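Local coordinates for putative glycosyl hydrolase (Bacteroides thetaiotaomicron VPI-5482, PDB 3K11), which is a putative glycosyl hydrolase of family 88, probably acting as a hydrolase, although its own substrate and function have not been established, at residues A76-W84 and N393-G401; D321-T329 and G369-G377. All blocks are in the same frame, centred on the assembly; numbering follows the deposited sequence. Where two conformers were deposited one is given.

From the N terminus, the chain first enters contact 1 at residues 76-84, which lead into helix 82-98. It then runs through most of the helices of the protein before 321-329 opens contact 2 at the start of helix 326-342. Contact 2 closes a short, mainly helical loop when 369-377 comes back to that helix start. Contact 1 closes a far longer loop at 393-401, which leads into helix 400-416, so contact 2 is nested inside it. Their centres lie about 13 Å apart. The two sites touch: Tyr400 OH probably bonds Val371 N, and Asn393 N probably bonds Thr374 O. The leading ends of three helices are thereby joined.

Contact 1 (A76-W84 and N393-G401); sequences AFRLASYEW and NVYAAHGYG
Tyr395 meets Ala76 through ring atoms CD1 and CE1, CE1 lying 3.6 Å from Ala76 CB. Its carbonyl O, like that of Val394, sits at the edge of the Phe77 ring, with Tyr395 O 3.6 Å from Phe77 CE1. Ala397 comes next and fills the middle of the contact: its CB lies 3.5 Å from Glu83 CB and also touches the Phe77 and Trp84 rings. A water accepts from Ala397 N and donates to Glu83 OE2. His398 is covered on one face by the Glu83 chain, whose CG stands 3.7 Å from the ring centroid, a CH-pi contact. The bend at chi2 (98°) keeps the carboxylate above the CE1/NE2 side of the imidazole, the two planes 38° apart. In one of its two conformers Arg78 makes a weak salt bridge to OE2 and probably pairs with Asp8 of the second subunit. At the ring edge, Tyr82 OH lies 3.1 Å from His398 NE2. Tyr400 receives Phe77 over its ring, with Phe77 CZ 3.4 Å from Tyr400 CE2 and the ring planes inclined at 50°. The far end of the Trp84 indole reaches its CB, CH2 being 3.7 Å away. Tyr400 OH donates to Val394 O, fixing the ring against its own segment. Lastly, Gly401 N donates to a second water, which in turn donates to Glu83 O and Ala397 O. The contact thus joins the segments leading into helices 82-98 and 400-416, with helix 29-45 packing on Phe77, Trp84 and Tyr400. The direct touching is largely apolar, made by aromatic and methyl groups, and the polar backbone groups of the two segments are bridged by water.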
ATOM      1  N   ALA A  76     -37.082  13.530  -1.615  1.00 29.07           N
ATOM      2  CA  ALA A  76     -35.636  13.527  -1.865  1.00 28.44           C
ATOM      3  C   ALA A  76     -35.186  12.309  -2.616  1.00 29.74           C
ATOM      4  O   ALA A  76     -34.181  12.371  -3.303  1.00 32.24           O
ATOM      5  CB  ALA A  76     -34.833  13.662  -0.524  1.00 28.58           C
ATOM      6  N   PHE A  77     -35.915  11.187  -2.515  1.00 27.36           N
ATOM      7  CA  PHE A  77     -35.482   9.953  -3.150  1.00 26.74           C
ATOM      8  C   PHE A  77     -36.566   9.341  -4.027  1.00 27.51           C
ATOM      9  O   PHE A  77     -37.742   9.353  -3.641  1.00 26.55           O
ATOM     10  CB  PHE A  77     -35.126   8.955  -2.076  1.00 25.87           C
ATOM     11  CG  PHE A  77     -34.151   9.495  -1.085  1.00 25.64           C
ATOM     12  CD1 PHE A  77     -32.838   9.751  -1.481  1.00 27.08           C
ATOM     13  CD2 PHE A  77     -34.565   9.856   0.198  1.00 25.83           C
ATOM     14  CE1 PHE A  77     -31.948  10.327  -0.596  1.00 24.96           C
ATOM     15  CE2 PHE A  77     -33.675  10.399   1.091  1.00 26.52           C
ATOM     16  CZ  PHE A  77     -32.343  10.630   0.679  1.00 20.84           C
ATOM     17  N   ARG A  78     -36.158   8.798  -5.183  0.70 29.14           N
ATOM     18  CA  ARG A  78     -37.079   8.180  -6.161  0.70 27.21           C
ATOM     19  C   ARG A  78     -37.522   6.831  -5.627  0.70 27.41           C
ATOM     20  O   ARG A  78     -36.722   6.103  -5.026  0.70 28.42           O
ATOM     21  CB  ARG A  78     -36.380   8.025  -7.530  0.70 29.15           C
ATOM     22  CG  ARG A  78     -36.097   9.336  -8.251  0.70 27.57           C
ATOM     23  CD  ARG A  78     -35.025   9.268  -9.366  0.70 32.37           C
ATOM     24  NE  ARG A  78     -33.688   9.028  -8.782  0.70 41.64           N
ATOM     25  CZ  ARG A  78     -32.820   8.065  -9.136  0.70 37.56           C
ATOM     26  NH1 ARG A  78     -33.064   7.224 -10.152  0.70 40.97           N
ATOM     27  NH2 ARG A  78     -31.672   7.960  -8.475  0.70 28.71           N
ATOM     28  N   LEU A  79     -38.805   6.518  -5.795  1.00 23.81           N
ATOM     29  CA  LEU A  79     -39.375   5.259  -5.302  1.00 25.34           C
ATOM     30  C   LEU A  79     -38.954   3.989  -6.026  1.00 26.87           C
ATOM     31  O   LEU A  79     -39.033   2.909  -5.442  1.00 25.45           O
ATOM     32  CB  LEU A  79     -40.914   5.316  -5.350  1.00 25.50           C
ATOM     33  CG  LEU A  79     -41.661   6.192  -4.339  1.00 26.11           C
ATOM     34  CD1 LEU A  79     -43.211   6.225  -4.601  1.00 19.72           C
ATOM     35  CD2 LEU A  79     -41.443   5.654  -2.937  1.00 25.10           C
ATOM     36  N   ALA A  80     -38.568   4.101  -7.295  1.00 24.71           N
ATOM     37  CA  ALA A  80     -38.289   2.905  -8.086  1.00 25.92           C
ATOM     38  C   ALA A  80     -36.946   2.940  -8.759  1.00 22.17           C
ATOM     39  O   ALA A  80     -36.737   2.261  -9.774  1.00 23.51           O
ATOM     40  CB  ALA A  80     -39.360   2.659  -9.082  1.00 24.22           C
ATOM     41  N   SER A  81     -35.995   3.640  -8.138  1.00 23.78           N
ATOM     42  CA  SER A  81     -34.644   3.603  -8.612  1.00 24.45           C
ATOM     43  C   SER A  81     -34.012   2.283  -8.101  1.00 25.98           C
ATOM     44  O   SER A  81     -34.551   1.631  -7.208  1.00 24.28           O
ATOM     45  CB  SER A  81     -33.890   4.749  -7.987  1.00 25.83           C
ATOM     46  OG  SER A  81     -33.849   4.568  -6.589  1.00 24.23           O
ATOM     47  N   TYR A  82     -32.867   1.884  -8.647  1.00 25.85           N
ATOM     48  CA  TYR A  82     -32.254   0.655  -8.124  1.00 25.54           C
ATOM     49  C   TYR A  82     -31.822   0.847  -6.684  1.00 25.39           C
ATOM     50  O   TYR A  82     -31.897  -0.083  -5.891  1.00 26.62           O
ATOM     51  CB  TYR A  82     -31.094   0.196  -9.002  1.00 26.55           C
ATOM     52  CG  TYR A  82     -29.821   0.989  -8.937  1.00 26.28           C
ATOM     53  CD1 TYR A  82     -28.884   0.727  -7.939  1.00 27.49           C
ATOM     54  CD2 TYR A  82     -29.480   1.888  -9.905  1.00 29.22           C
ATOM     55  CE1 TYR A  82     -27.704   1.404  -7.888  1.00 29.20           C
ATOM     56  CE2 TYR A  82     -28.290   2.559  -9.854  1.00 30.69           C
ATOM     57  CZ  TYR A  82     -27.410   2.321  -8.823  1.00 26.58           C
ATOM     58  OH  TYR A  82     -26.163   2.942  -8.775  1.00 33.48           O
ATOM     59  N   GLU A  83     -31.423   2.079  -6.348  1.00 23.04           N
ATOM     60  CA  GLU A  83     -31.077   2.417  -4.952  1.00 23.28           C
ATOM     61  C   GLU A  83     -32.223   2.095  -4.024  1.00 25.27           C
ATOM     62  O   GLU A  83     -32.030   1.545  -2.932  1.00 23.83           O
ATOM     63  CB  GLU A  83     -30.639   3.877  -4.809  1.00 24.21           C
ATOM     64  CG  GLU A  83     -29.452   4.295  -5.651  1.00 21.97           C
ATOM     65  CD  GLU A  83     -29.844   4.990  -6.935  1.00 27.54           C
ATOM     66  OE1 GLU A  83     -30.583   4.410  -7.730  1.00 25.33           O
ATOM     67  OE2 GLU A  83     -29.372   6.119  -7.163  1.00 30.06           O
ATOM     68  N   TRP A  84     -33.443   2.415  -4.443  1.00 23.78           N
ATOM     69  CA  TRP A  84     -34.574   2.122  -3.570  1.00 24.53           C
ATOM     70  C   TRP A  84     -34.942   0.648  -3.598  1.00 24.94           C
ATOM     71  O   TRP A  84     -35.462   0.139  -2.612  1.00 26.41           O
ATOM     72  CB  TRP A  84     -35.767   3.082  -3.844  1.00 23.34           C
ATOM     73  CG  TRP A  84     -36.136   3.768  -2.583  1.00 25.89           C
ATOM     74  CD1 TRP A  84     -37.297   3.691  -1.907  1.00 25.31           C
ATOM     75  CD2 TRP A  84     -35.244   4.543  -1.761  1.00 25.94           C
ATOM     76  NE1 TRP A  84     -37.219   4.410  -0.755  1.00 26.25           N
ATOM     77  CE2 TRP A  84     -35.965   4.938  -0.629  1.00 25.82           C
ATOM     78  CE3 TRP A  84     -33.907   4.927  -1.878  1.00 24.89           C
ATOM     79  CZ2 TRP A  84     -35.407   5.722   0.369  1.00 26.43           C
ATOM     80  CZ3 TRP A  84     -33.339   5.717  -0.869  1.00 25.22           C
ATOM     81  CH2 TRP A  84     -34.087   6.087   0.235  1.00 28.17           C
ATOM     82  N   ASN A 393     -22.565  13.098  -1.352  1.00 25.01           N
ATOM     83  CA  ASN A 393     -23.703  13.936  -1.069  1.00 25.50           C
ATOM     84  C   ASN A 393     -24.716  13.169  -0.238  1.00 22.78           C
ATOM     85  O   ASN A 393     -24.915  11.986  -0.473  1.00 22.50           O
ATOM     86  CB  ASN A 393     -24.370  14.411  -2.363  1.00 26.80           C
ATOM     87  CG  ASN A 393     -25.293  15.569  -2.120  1.00 32.63           C
ATOM     88  OD1 ASN A 393     -26.449  15.368  -1.796  1.00 29.02           O
ATOM     89  ND2 ASN A 393     -24.750  16.789  -2.137  1.00 36.43           N
ATOM     90  N   VAL A 394     -25.315  13.848   0.749  1.00 23.33           N
ATOM     91  CA  VAL A 394     -26.387  13.257   1.564  1.00 22.88           C
ATOM     92  C   VAL A 394     -27.540  12.735   0.762  1.00 22.32           C
ATOM     93  O   VAL A 394     -28.230  11.792   1.195  1.00 24.28           O
ATOM     94  CB  VAL A 394     -26.888  14.252   2.623  1.00 25.20           C
ATOM     95  CG1 VAL A 394     -25.754  14.496   3.672  1.00 24.60           C
ATOM     96  CG2 VAL A 394     -27.410  15.532   1.938  1.00 22.01           C
ATOM     97  N   TYR A 395     -27.772  13.323  -0.402  1.00 23.17           N
ATOM     98  CA  TYR A 395     -28.858  12.852  -1.235  1.00 21.39           C
ATOM     99  C   TYR A 395     -28.525  11.716  -2.208  1.00 24.77           C
ATOM    100  O   TYR A 395     -29.387  11.317  -2.988  1.00 25.37           O
ATOM    101  CB  TYR A 395     -29.476  14.010  -2.000  1.00 26.32           C
ATOM    102  CG  TYR A 395     -30.148  14.979  -1.062  1.00 26.63           C
ATOM    103  CD1 TYR A 395     -31.253  14.576  -0.327  1.00 32.14           C
ATOM    104  CD2 TYR A 395     -29.657  16.274  -0.878  1.00 27.59           C
ATOM    105  CE1 TYR A 395     -31.874  15.419   0.552  1.00 31.62           C
ATOM    106  CE2 TYR A 395     -30.287  17.138   0.021  1.00 28.66           C
ATOM    107  CZ  TYR A 395     -31.398  16.687   0.727  1.00 33.92           C
ATOM    108  OH  TYR A 395     -32.094  17.507   1.614  1.00 38.02           O
ATOM    109  N   ALA A 396     -27.272  11.237  -2.214  1.00 25.64           N
ATOM    110  CA  ALA A 396     -26.926  10.017  -2.943  1.00 23.71           C
ATOM    111  C   ALA A 396     -27.768   8.936  -2.301  1.00 22.94           C
ATOM    112  O   ALA A 396     -27.588   8.630  -1.107  1.00 23.24           O
ATOM    113  CB  ALA A 396     -25.463   9.705  -2.777  1.00 21.65           C
ATOM    114  N   ALA A 397     -28.645   8.318  -3.085  1.00 22.73           N
ATOM    115  CA  ALA A 397     -29.620   7.372  -2.534  1.00 23.47           C
ATOM    116  C   ALA A 397     -28.983   6.037  -2.097  1.00 24.02           C
ATOM    117  O   ALA A 397     -29.568   5.234  -1.354  1.00 22.18           O
ATOM    118  CB  ALA A 397     -30.703   7.100  -3.548  1.00 21.49           C
ATOM    119  N   HIS A 398     -27.772   5.806  -2.557  1.00 22.33           N
ATOM    120  CA  HIS A 398     -27.088   4.540  -2.377  1.00 24.58           C
ATOM    121  C   HIS A 398     -26.755   4.249  -0.953  1.00 25.76           C
ATOM    122  O   HIS A 398     -26.431   3.111  -0.641  1.00 26.66           O
ATOM    123  CB  HIS A 398     -25.746   4.562  -3.111  1.00 25.15           C
ATOM    124  CG  HIS A 398     -25.849   5.029  -4.513  1.00 23.39           C
ATOM    125  ND1 HIS A 398     -25.967   6.355  -4.838  1.00 25.90           N
ATOM    126  CD2 HIS A 398     -25.894   4.340  -5.683  1.00 26.11           C
ATOM    127  CE1 HIS A 398     -26.089   6.459  -6.151  1.00 24.28           C
ATOM    128  NE2 HIS A 398     -26.000   5.258  -6.682  1.00 24.56           N
ATOM    129  N   GLY A 399     -26.743   5.276  -0.098  1.00 23.40           N
ATOM    130  CA  GLY A 399     -26.376   5.038   1.295  1.00 26.48           C
ATOM    131  C   GLY A 399     -27.464   4.412   2.138  1.00 24.46           C
ATOM    132  O   GLY A 399     -27.194   3.729   3.136  1.00 26.92           O
ATOM    133  N   TYR A 400     -28.717   4.641   1.746  1.00 22.92           N
ATOM    134  CA  TYR A 400     -29.838   4.401   2.668  1.00 23.56           C
ATOM    135  C   TYR A 400     -30.140   2.911   2.879  1.00 22.19           C
ATOM    136  O   TYR A 400     -30.211   2.456   4.042  1.00 22.92           O
ATOM    137  CB  TYR A 400     -31.068   5.242   2.201  1.00 24.16           C
ATOM    138  CG  TYR A 400     -30.732   6.691   2.421  1.00 26.30           C
ATOM    139  CD1 TYR A 400     -30.871   7.261   3.676  1.00 25.22           C
ATOM    140  CD2 TYR A 400     -30.081   7.426   1.445  1.00 23.58           C
ATOM    141  CE1 TYR A 400     -30.429   8.571   3.936  1.00 23.04           C
ATOM    142  CE2 TYR A 400     -29.653   8.755   1.698  1.00 25.92           C
ATOM    143  CZ  TYR A 400     -29.843   9.307   2.940  1.00 26.50           C
ATOM    144  OH  TYR A 400     -29.392  10.583   3.226  1.00 22.71           O
ATOM    145  N   GLY A 401     -30.339   2.185   1.774  1.00 21.67           N
ATOM    146  CA  GLY A 401     -30.629   0.745   1.794  1.00 22.60           C
ATOM    147  C   GLY A 401     -29.579  -0.001   2.574  1.00 23.72           C
ATOM    148  O   GLY A 401     -29.869  -0.759   3.494  1.00 23.40           O
TER
HETATM  149  O   HOH W   1     -30.149   2.607  -1.009  1.00 22.21           O
HETATM  150  O   HOH W   2     -28.732   8.671  -5.973  1.00 25.36           O

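Contact 2 (D321-T329 and G369-G377); sequences DSYLETSAT and GQVEGTCVG. With EDO (1,2-ethanediol), chain T.
A helix N-cap is shared here with a neighbouring loop: Glu325, the cap of helix 326-342, also takes the backbone N-H of Cys375 from the irregular segment 369-377. Cys375 N lies 2.9 Å from Glu325 OE2 with a nearly straight N-H...O angle of 165°, on the anti side and somewhat tilted out of the carboxylate plane. The same oxygen accepts from Ser327 OG at 2.6 Å on its syn lone pair and from Ser327 N, which comes from above the carboxylate, 55° out of plane. The other oxygen, OE1, accepts from Ala328 N at 2.9 Å. A bend at chi2 (-83°) folds the glutamate back over the helix start, so that both oxygens meet these donors. Thr326 adds two bonds to the loop. Its backbone N lies 3.0 Å from Gly373 O, above the carbonyl plane, while Thr326 OG1 donates to Glu372 O over 2.7 Å, in plane on a lone pair. Its methyl CG2 packs on Val371 CG1 at 3.6 Å. Gly373 has positive phi, and a CB there would collide with Thr326 OG1, so two features favour glycine at this point. Ahead of the cap, Tyr323 OH rests 3.3 Å from Cys375 CB, which lies near the phenol plane. Arg266 stands behind the cap, its NH1 bonding both Ser327 OG and Cys375 O. A leucine in place of Glu325 would probably leave Cys375 N, Ser327 N and Ala328 N without their acceptor, and Ser327 OG without the carboxylate it donates to. With three donors on OE2, another on OE1 and the positive end of the helix dipole nearby, negative charge here is likely to be well stabilised, and this buried carboxylate, probably ionised, ties helix start and loop together.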
ATOM      1  N   ASP A 321      -4.987   6.081   0.092  1.00 24.00           N
ATOM      2  CA  ASP A 321      -5.020   7.527  -0.030  1.00 23.85           C
ATOM      3  C   ASP A 321      -6.289   8.011  -0.689  1.00 23.54           C
ATOM      4  O   ASP A 321      -6.428   9.214  -0.970  1.00 23.47           O
ATOM      5  CB  ASP A 321      -3.758   8.075  -0.728  1.00 24.04           C
ATOM      6  CG  ASP A 321      -3.562   7.561  -2.147  1.00 28.14           C
ATOM      7  OD1 ASP A 321      -4.248   6.579  -2.521  1.00 25.88           O
ATOM      8  OD2 ASP A 321      -2.691   8.140  -2.880  1.00 27.29           O
ATOM      9  N   SER A 322      -7.228   7.116  -0.945  1.00 24.38           N
ATOM     10  CA  SER A 322      -8.510   7.503  -1.511  1.00 24.93           C
ATOM     11  C   SER A 322      -9.523   7.648  -0.353  1.00 27.66           C
ATOM     12  O   SER A 322      -9.349   7.085   0.718  1.00 23.90           O
ATOM     13  CB  SER A 322      -9.036   6.521  -2.555  1.00 25.38           C
ATOM     14  OG  SER A 322      -9.294   5.228  -2.047  1.00 23.43           O
ATOM     15  N   TYR A 323     -10.569   8.418  -0.576  1.00 23.83           N
ATOM     16  CA  TYR A 323     -11.451   8.729   0.555  1.00 25.36           C
ATOM     17  C   TYR A 323     -12.202   7.553   1.116  1.00 24.54           C
ATOM     18  O   TYR A 323     -12.488   6.599   0.401  1.00 24.43           O
ATOM     19  CB  TYR A 323     -12.405   9.868   0.204  1.00 24.35           C
ATOM     20  CG  TYR A 323     -13.490   9.661  -0.793  1.00 21.97           C
ATOM     21  CD1 TYR A 323     -14.692   9.083  -0.417  1.00 23.96           C
ATOM     22  CD2 TYR A 323     -13.398  10.168  -2.082  1.00 26.80           C
ATOM     23  CE1 TYR A 323     -15.726   8.977  -1.293  1.00 23.17           C
ATOM     24  CE2 TYR A 323     -14.445  10.027  -2.986  1.00 24.36           C
ATOM     25  CZ  TYR A 323     -15.613   9.450  -2.583  1.00 25.91           C
ATOM     26  OH  TYR A 323     -16.694   9.375  -3.442  1.00 24.64           O
ATOM     27  N   LEU A 324     -12.571   7.659   2.402  1.00 26.45           N
ATOM     28  CA  LEU A 324     -13.362   6.647   3.077  1.00 24.41           C
ATOM     29  C   LEU A 324     -14.821   6.841   2.678  1.00 24.77           C
ATOM     30  O   LEU A 324     -15.385   7.918   2.873  1.00 24.16           O
ATOM     31  CB  LEU A 324     -13.205   6.777   4.584  1.00 23.54           C
ATOM     32  CG  LEU A 324     -11.767   6.559   5.110  1.00 24.33           C
ATOM     33  CD1 LEU A 324     -11.647   6.785   6.649  1.00 28.51           C
ATOM     34  CD2 LEU A 324     -11.248   5.152   4.691  1.00 22.04           C
ATOM     35  N   GLU A 325     -15.455   5.786   2.212  1.00 23.64           N
ATOM     36  CA  GLU A 325     -16.822   5.875   1.637  1.00 21.96           C
ATOM     37  C   GLU A 325     -17.841   5.043   2.384  1.00 24.84           C
ATOM     38  O   GLU A 325     -17.627   3.867   2.701  1.00 25.69           O
ATOM     39  CB  GLU A 325     -16.719   5.490   0.163  1.00 23.16           C
ATOM     40  CG  GLU A 325     -17.871   5.982  -0.719  1.00 23.48           C
ATOM     41  CD  GLU A 325     -19.088   5.068  -0.652  1.00 25.58           C
ATOM     42  OE1 GLU A 325     -18.848   3.827  -0.671  1.00 24.29           O
ATOM     43  OE2 GLU A 325     -20.253   5.565  -0.647  1.00 23.20           O
ATOM     44  N   THR A 326     -18.967   5.670   2.649  1.00 22.96           N
ATOM     45  CA  THR A 326     -19.948   5.123   3.570  1.00 22.28           C
ATOM     46  C   THR A 326     -20.790   4.003   2.994  1.00 22.82           C
ATOM     47  O   THR A 326     -21.043   3.008   3.689  1.00 25.36           O
ATOM     48  CB  THR A 326     -20.865   6.258   4.048  1.00 23.65           C
ATOM     49  OG1 THR A 326     -20.075   7.270   4.701  1.00 24.35           O
ATOM     50  CG2 THR A 326     -21.977   5.718   5.021  1.00 22.19           C
ATOM     51  N   SER A 327     -21.299   4.171   1.762  1.00 23.74           N
ATOM     52  CA  SER A 327     -22.239   3.168   1.253  1.00 25.06           C
ATOM     53  C   SER A 327     -21.580   1.785   1.113  1.00 25.30           C
ATOM     54  O   SER A 327     -22.141   0.781   1.525  1.00 22.68           O
ATOM     55  CB  SER A 327     -22.909   3.580  -0.053  1.00 25.68           C
ATOM     56  OG  SER A 327     -22.001   3.749  -1.128  1.00 23.06           O
ATOM     57  N   ALA A 328     -20.377   1.736   0.583  1.00 22.19           N
ATOM     58  CA  ALA A 328     -19.665   0.479   0.469  1.00 22.87           C
ATOM     59  C   ALA A 328     -19.425  -0.130   1.827  1.00 22.94           C
ATOM     60  O   ALA A 328     -19.581  -1.336   2.024  1.00 23.48           O
ATOM     61  CB  ALA A 328     -18.321   0.683  -0.226  1.00 21.06           C
ATOM     62  N   THR A 329     -19.034   0.707   2.778  1.00 24.74           N
ATOM     63  CA  THR A 329     -18.791   0.262   4.136  1.00 22.09           C
ATOM     64  C   THR A 329     -20.016  -0.405   4.709  1.00 22.30           C
ATOM     65  O   THR A 329     -19.927  -1.516   5.281  1.00 22.76           O
ATOM     66  CB  THR A 329     -18.326   1.434   5.032  1.00 24.07           C
ATOM     67  OG1 THR A 329     -17.091   1.961   4.514  1.00 22.76           O
ATOM     68  CG2 THR A 329     -18.130   0.976   6.478  1.00 21.06           C
ATOM     69  N   GLY A 369     -31.155  12.132  10.155  1.00 24.97           N
ATOM     70  CA  GLY A 369     -31.347  10.777   9.657  1.00 26.11           C
ATOM     71  C   GLY A 369     -30.755  10.546   8.277  1.00 26.21           C
ATOM     72  O   GLY A 369     -30.988   9.489   7.648  1.00 24.90           O
ATOM     73  N   GLN A 370     -30.040  11.557   7.769  1.00 23.82           N
ATOM     74  CA  GLN A 370     -29.336  11.412   6.501  1.00 25.19           C
ATOM     75  C   GLN A 370     -28.085  10.592   6.704  1.00 25.80           C
ATOM     76  O   GLN A 370     -27.577  10.492   7.806  1.00 25.78           O
ATOM     77  CB  GLN A 370     -28.944  12.766   5.924  1.00 23.57           C
ATOM     78  CG  GLN A 370     -30.143  13.672   5.627  1.00 25.82           C
ATOM     79  CD  GLN A 370     -29.717  15.011   5.095  1.00 30.81           C
ATOM     80  OE1 GLN A 370     -28.722  15.580   5.565  1.00 26.24           O
ATOM     81  NE2 GLN A 370     -30.475  15.545   4.132  1.00 22.67           N
ATOM     82  N   VAL A 371     -27.586  10.037   5.614  1.00 26.00           N
ATOM     83  CA  VAL A 371     -26.358   9.254   5.620  1.00 24.97           C
ATOM     84  C   VAL A 371     -25.314  10.063   4.863  1.00 24.06           C
ATOM     85  O   VAL A 371     -25.440  10.300   3.643  1.00 25.73           O
ATOM     86  CB  VAL A 371     -26.560   7.866   4.979  1.00 27.15           C
ATOM     87  CG1 VAL A 371     -25.219   7.156   4.838  1.00 25.89           C
ATOM     88  CG2 VAL A 371     -27.583   7.035   5.813  1.00 22.60           C
ATOM     89  N   GLU A 372     -24.288  10.477   5.594  1.00 23.42           N
ATOM     90  CA  GLU A 372     -23.184  11.282   5.044  1.00 23.02           C
ATOM     91  C   GLU A 372     -22.042  10.434   4.501  1.00 24.88           C
ATOM     92  O   GLU A 372     -21.837   9.293   4.915  1.00 23.39           O
ATOM     93  CB  GLU A 372     -22.631  12.228   6.117  1.00 23.88           C
ATOM     94  CG  GLU A 372     -23.708  13.178   6.695  1.00 26.35           C
ATOM     95  CD  GLU A 372     -23.177  14.255   7.655  1.00 29.15           C
ATOM     96  OE1 GLU A 372     -21.961  14.285   8.011  1.00 27.22           O
ATOM     97  OE2 GLU A 372     -24.005  15.134   8.021  1.00 28.29           O
ATOM     98  N   GLY A 373     -21.251  11.038   3.612  1.00 24.56           N
ATOM     99  CA  GLY A 373     -20.066  10.385   3.060  1.00 25.14           C
ATOM    100  C   GLY A 373     -20.310   9.336   1.975  1.00 27.28           C
ATOM    101  O   GLY A 373     -19.402   8.523   1.710  1.00 27.00           O
ATOM    102  N   THR A 374     -21.471   9.384   1.319  1.00 23.54           N
ATOM    103  CA  THR A 374     -21.800   8.447   0.254  1.00 22.91           C
ATOM    104  C   THR A 374     -21.415   9.009  -1.113  1.00 24.46           C
ATOM    105  O   THR A 374     -21.827  10.105  -1.471  1.00 24.98           O
ATOM    106  CB  THR A 374     -23.278   8.136   0.206  1.00 22.20           C
ATOM    107  OG1 THR A 374     -23.664   7.507   1.440  1.00 25.43           O
ATOM    108  CG2 THR A 374     -23.624   7.208  -0.972  1.00 20.69           C
ATOM    109  N   CYS A 375     -20.672   8.211  -1.877  1.00 24.20           N
ATOM    110  CA  CYS A 375     -20.275   8.503  -3.259  1.00 22.95           C
ATOM    111  C   CYS A 375     -21.528   8.587  -4.155  1.00 24.66           C
ATOM    112  O   CYS A 375     -22.410   7.733  -4.099  1.00 24.81           O
ATOM    113  CB  CYS A 375     -19.350   7.372  -3.775  1.00 24.73           C
ATOM    114  SG  CYS A 375     -18.855   7.548  -5.488  1.00 26.13           S
ATOM    115  N   VAL A 376     -21.610   9.630  -4.961  1.00 23.67           N
ATOM    116  CA  VAL A 376     -22.749   9.808  -5.866  1.00 24.70           C
ATOM    117  C   VAL A 376     -22.737   8.786  -7.021  1.00 27.44           C
ATOM    118  O   VAL A 376     -21.817   7.988  -7.148  1.00 25.84           O
ATOM    119  CB  VAL A 376     -22.782  11.257  -6.432  1.00 26.03           C
ATOM    120  CG1 VAL A 376     -22.994  12.272  -5.271  1.00 22.91           C
ATOM    121  CG2 VAL A 376     -21.528  11.525  -7.296  1.00 25.67           C
ATOM    122  N   GLY A 377     -23.767   8.805  -7.864  1.00 25.65           N
ATOM    123  CA  GLY A 377     -23.827   7.868  -8.992  1.00 25.23           C
ATOM    124  C   GLY A 377     -22.523   7.984  -9.759  1.00 24.63           C
ATOM    125  O   GLY A 377     -22.056   9.098 -10.001  1.00 26.88           O
TER
HETATM  126  C1  EDO T  19     -22.834  12.487  10.963  1.00 47.39           C
HETATM  127  O1  EDO T  19     -21.555  12.634  10.281  1.00 53.70           O
HETATM  128  C2  EDO T  19     -23.001  13.501  12.095  1.00 57.43           C
HETATM  129  O2  EDO T  19     -23.207  14.846  11.583  1.00 60.95           O